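Local coordinates for oligopeptide-binding protein oppA (Lactococcus lactis, PDB 3DRF) that captures extracellular oligopeptides in a large closing cavity and delivers them to the OppABCDF ABC transporter for uptake, at residues A[121-126]-A[138-143]. Sequence-based numbering, arbitrary orientation. Where two conformers were deposited one is given.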
loop_
_atom_site.group_PDB
_atom_site.type_symbol
_atom_site.label_atom_id
_atom_site.label_comp_id
_atom_site.label_asym_id
_atom_site.label_seq_id
_atom_site.Cartn_x
_atom_site.Cartn_y
_atom_site.Cartn_z
ATOM N N PHE A 121 -7.897 0.567 -20.615
ATOM C CA PHE A 121 -9.050 0.168 -19.767
ATOM C C PHE A 121 -8.709 0.160 -18.252
ATOM O O PHE A 121 -9.537 0.523 -17.477
ATOM C CB PHE A 121 -9.640 -1.197 -20.239
ATOM C CG PHE A 121 -10.949 -1.537 -19.565
ATOM C CD1 PHE A 121 -11.107 -2.750 -18.935
ATOM C CD2 PHE A 121 -11.997 -0.637 -19.557
ATOM C CE1 PHE A 121 -12.290 -3.074 -18.327
ATOM C CE2 PHE A 121 -13.240 -0.970 -18.926
ATOM C CZ PHE A 121 -13.337 -2.180 -18.305
ATOM N N THR A 122 -7.460 -0.182 -17.903
ATOM C CA THR A 122 -6.976 -0.032 -16.497
ATOM C C THR A 122 -7.309 1.412 -15.967
ATOM O O THR A 122 -7.791 1.585 -14.884
ATOM C CB THR A 122 -5.473 -0.210 -16.486
ATOM O OG1 THR A 122 -5.205 -1.599 -16.866
ATOM C CG2 THR A 122 -4.911 0.076 -15.071
ATOM N N TYR A 123 -7.047 2.427 -16.794
ATOM C CA TYR A 123 -7.284 3.832 -16.368
ATOM C C TYR A 123 -8.778 4.066 -16.097
ATOM O O TYR A 123 -9.089 4.734 -15.189
ATOM C CB TYR A 123 -6.801 4.813 -17.421
ATOM C CG TYR A 123 -5.254 4.895 -17.497
ATOM C CD1 TYR A 123 -4.519 3.970 -18.256
ATOM C CD2 TYR A 123 -4.528 5.836 -16.762
ATOM C CE1 TYR A 123 -3.119 4.024 -18.346
ATOM C CE2 TYR A 123 -3.097 5.893 -16.839
ATOM C CZ TYR A 123 -2.428 5.015 -17.657
ATOM O OH TYR A 123 -1.048 5.093 -17.695
ATOM N N GLU A 124 -9.648 3.485 -16.913
ATOM C CA GLU A 124 -11.071 3.639 -16.709
ATOM C C GLU A 124 -11.500 2.967 -15.418
ATOM O O GLU A 124 -12.325 3.452 -14.738
ATOM C CB GLU A 124 -11.879 3.031 -17.883
ATOM C CG GLU A 124 -11.590 3.764 -19.276
ATOM C CD GLU A 124 -12.501 3.331 -20.386
ATOM O OE1 GLU A 124 -13.402 2.622 -20.085
ATOM O OE2 GLU A 124 -12.232 3.678 -21.525
ATOM N N THR A 125 -10.900 1.822 -15.089
ATOM C CA THR A 125 -11.305 1.134 -13.840
ATOM C C THR A 125 -11.063 1.979 -12.589
ATOM O O THR A 125 -11.748 1.812 -11.649
ATOM C CB THR A 125 -10.696 -0.269 -13.661
ATOM O OG1 THR A 125 -9.268 -0.178 -13.406
ATOM C CG2 THR A 125 -10.982 -1.186 -14.854
ATOM N N ILE A 126 -10.036 2.835 -12.629
ATOM C CA ILE A 126 -9.791 3.772 -11.516
ATOM C C ILE A 126 -10.559 5.109 -11.654
ATOM O O ILE A 126 -11.094 5.603 -10.704
ATOM C CB ILE A 126 -8.254 4.049 -11.395
ATOM C CG1 ILE A 126 -7.549 2.709 -11.010
ATOM C CG2 ILE A 126 -8.031 5.139 -10.356
ATOM C CD1 ILE A 126 -5.974 2.868 -10.955
ATOM N N ASP A 138 -4.202 12.784 -7.157
ATOM C CA ASP A 138 -3.792 13.901 -8.009
ATOM C C ASP A 138 -2.684 13.538 -9.009
ATOM O O ASP A 138 -2.459 14.268 -9.961
ATOM C CB ASP A 138 -3.389 15.109 -7.166
ATOM C CG ASP A 138 -4.589 15.805 -6.571
ATOM O OD1 ASP A 138 -5.401 16.287 -7.380
ATOM O OD2 ASP A 138 -4.718 15.859 -5.326
ATOM N N SER A 139 -2.014 12.400 -8.825
ATOM C CA SER A 139 -1.005 11.997 -9.852
ATOM C C SER A 139 -1.674 11.807 -11.220
ATOM O O SER A 139 -1.110 12.129 -12.229
ATOM C CB SER A 139 -0.356 10.673 -9.466
ATOM O OG SER A 139 0.289 10.736 -8.170
ATOM N N LEU A 140 -2.886 11.268 -11.232
ATOM C CA LEU A 140 -3.604 10.965 -12.502
ATOM C C LEU A 140 -4.143 12.213 -13.218
ATOM O O LEU A 140 -4.389 12.182 -14.361
ATOM C CB LEU A 140 -4.727 9.947 -12.231
ATOM C CG LEU A 140 -4.161 8.532 -11.876
ATOM C CD1 LEU A 140 -5.342 7.627 -11.540
ATOM C CD2 LEU A 140 -3.342 7.904 -13.035
ATOM N N ALA A 141 -4.260 13.333 -12.480
ATOM C CA ALA A 141 -4.663 14.638 -13.072
ATOM C C ALA A 141 -3.652 15.219 -14.079
ATOM O O ALA A 141 -3.936 16.049 -14.846
ATOM C CB ALA A 141 -4.953 15.641 -11.953
ATOM N N ASN A 142 -2.436 14.679 -14.015
ATOM C CA ASN A 142 -1.337 15.068 -14.914
ATOM C C ASN A 142 -1.367 14.417 -16.300
ATOM O O ASN A 142 -0.610 14.791 -17.130
ATOM C CB ASN A 142 0.029 14.877 -14.182
ATOM C CG ASN A 142 1.266 15.188 -15.069
ATOM O OD1 ASN A 142 1.483 16.293 -15.441
ATOM N ND2 ASN A 142 2.036 14.177 -15.351
ATOM N N ILE A 143 -2.296 13.503 -16.528
ATOM C CA ILE A 143 -2.563 12.977 -17.883
ATOM C C ILE A 143 -3.637 13.851 -18.526
ATOM O O ILE A 143 -4.687 14.027 -17.995
ATOM C CB ILE A 143 -2.981 11.489 -17.835
ATOM C CG1 ILE A 143 -1.764 10.645 -17.421
ATOM C CG2 ILE A 143 -3.477 11.024 -19.272
ATOM C CD1 ILE A 143 -2.163 9.151 -17.108
#
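Tyr123, on helix 116-127, reaches Ile143 and Leu140 with the CD2-CE2 side of its ring, where the loop linking helices 116-127 and 146-150 packs back onto the first of them in this family 5 solute-binding protein. Its CB points at the 138-143 segment, and with CG set anti to the carbonyl carbon (chi1 -72°) the ring extends across the gap between the two backbones. Along the ring, Tyr123 CE2 closes to 3.4 Å from Ile143 CD1, a tight carbon-carbon approach, flanked by Tyr123 CD2 at 4.1 Å and CZ at 4.2 Å from that same methyl. Tyr123 CE2 also lies 4.3 Å from Leu140 CD2. Both methyls approach the ring obliquely, and the side chains of Tyr123 and Ile143 cross at about a right angle. At the tip, Tyr123 OH is hydrogen-bonded outside the pair, to Tyr119 OH and to the backbone N of Leu191. Farther along the helix, Ile126 CG2 meets Leu140 CD1 at 3.9 Å, so the two Leu140 methyls divide between Ile126 and the tyrosine. Leu146 of helix 146-150 touches both Tyr123 and Leu140, extending this packing. The buried carbon-carbon contacts and the lack of any hydrogen bond between the segments imply that mainly apolar packing holds loop to helix here.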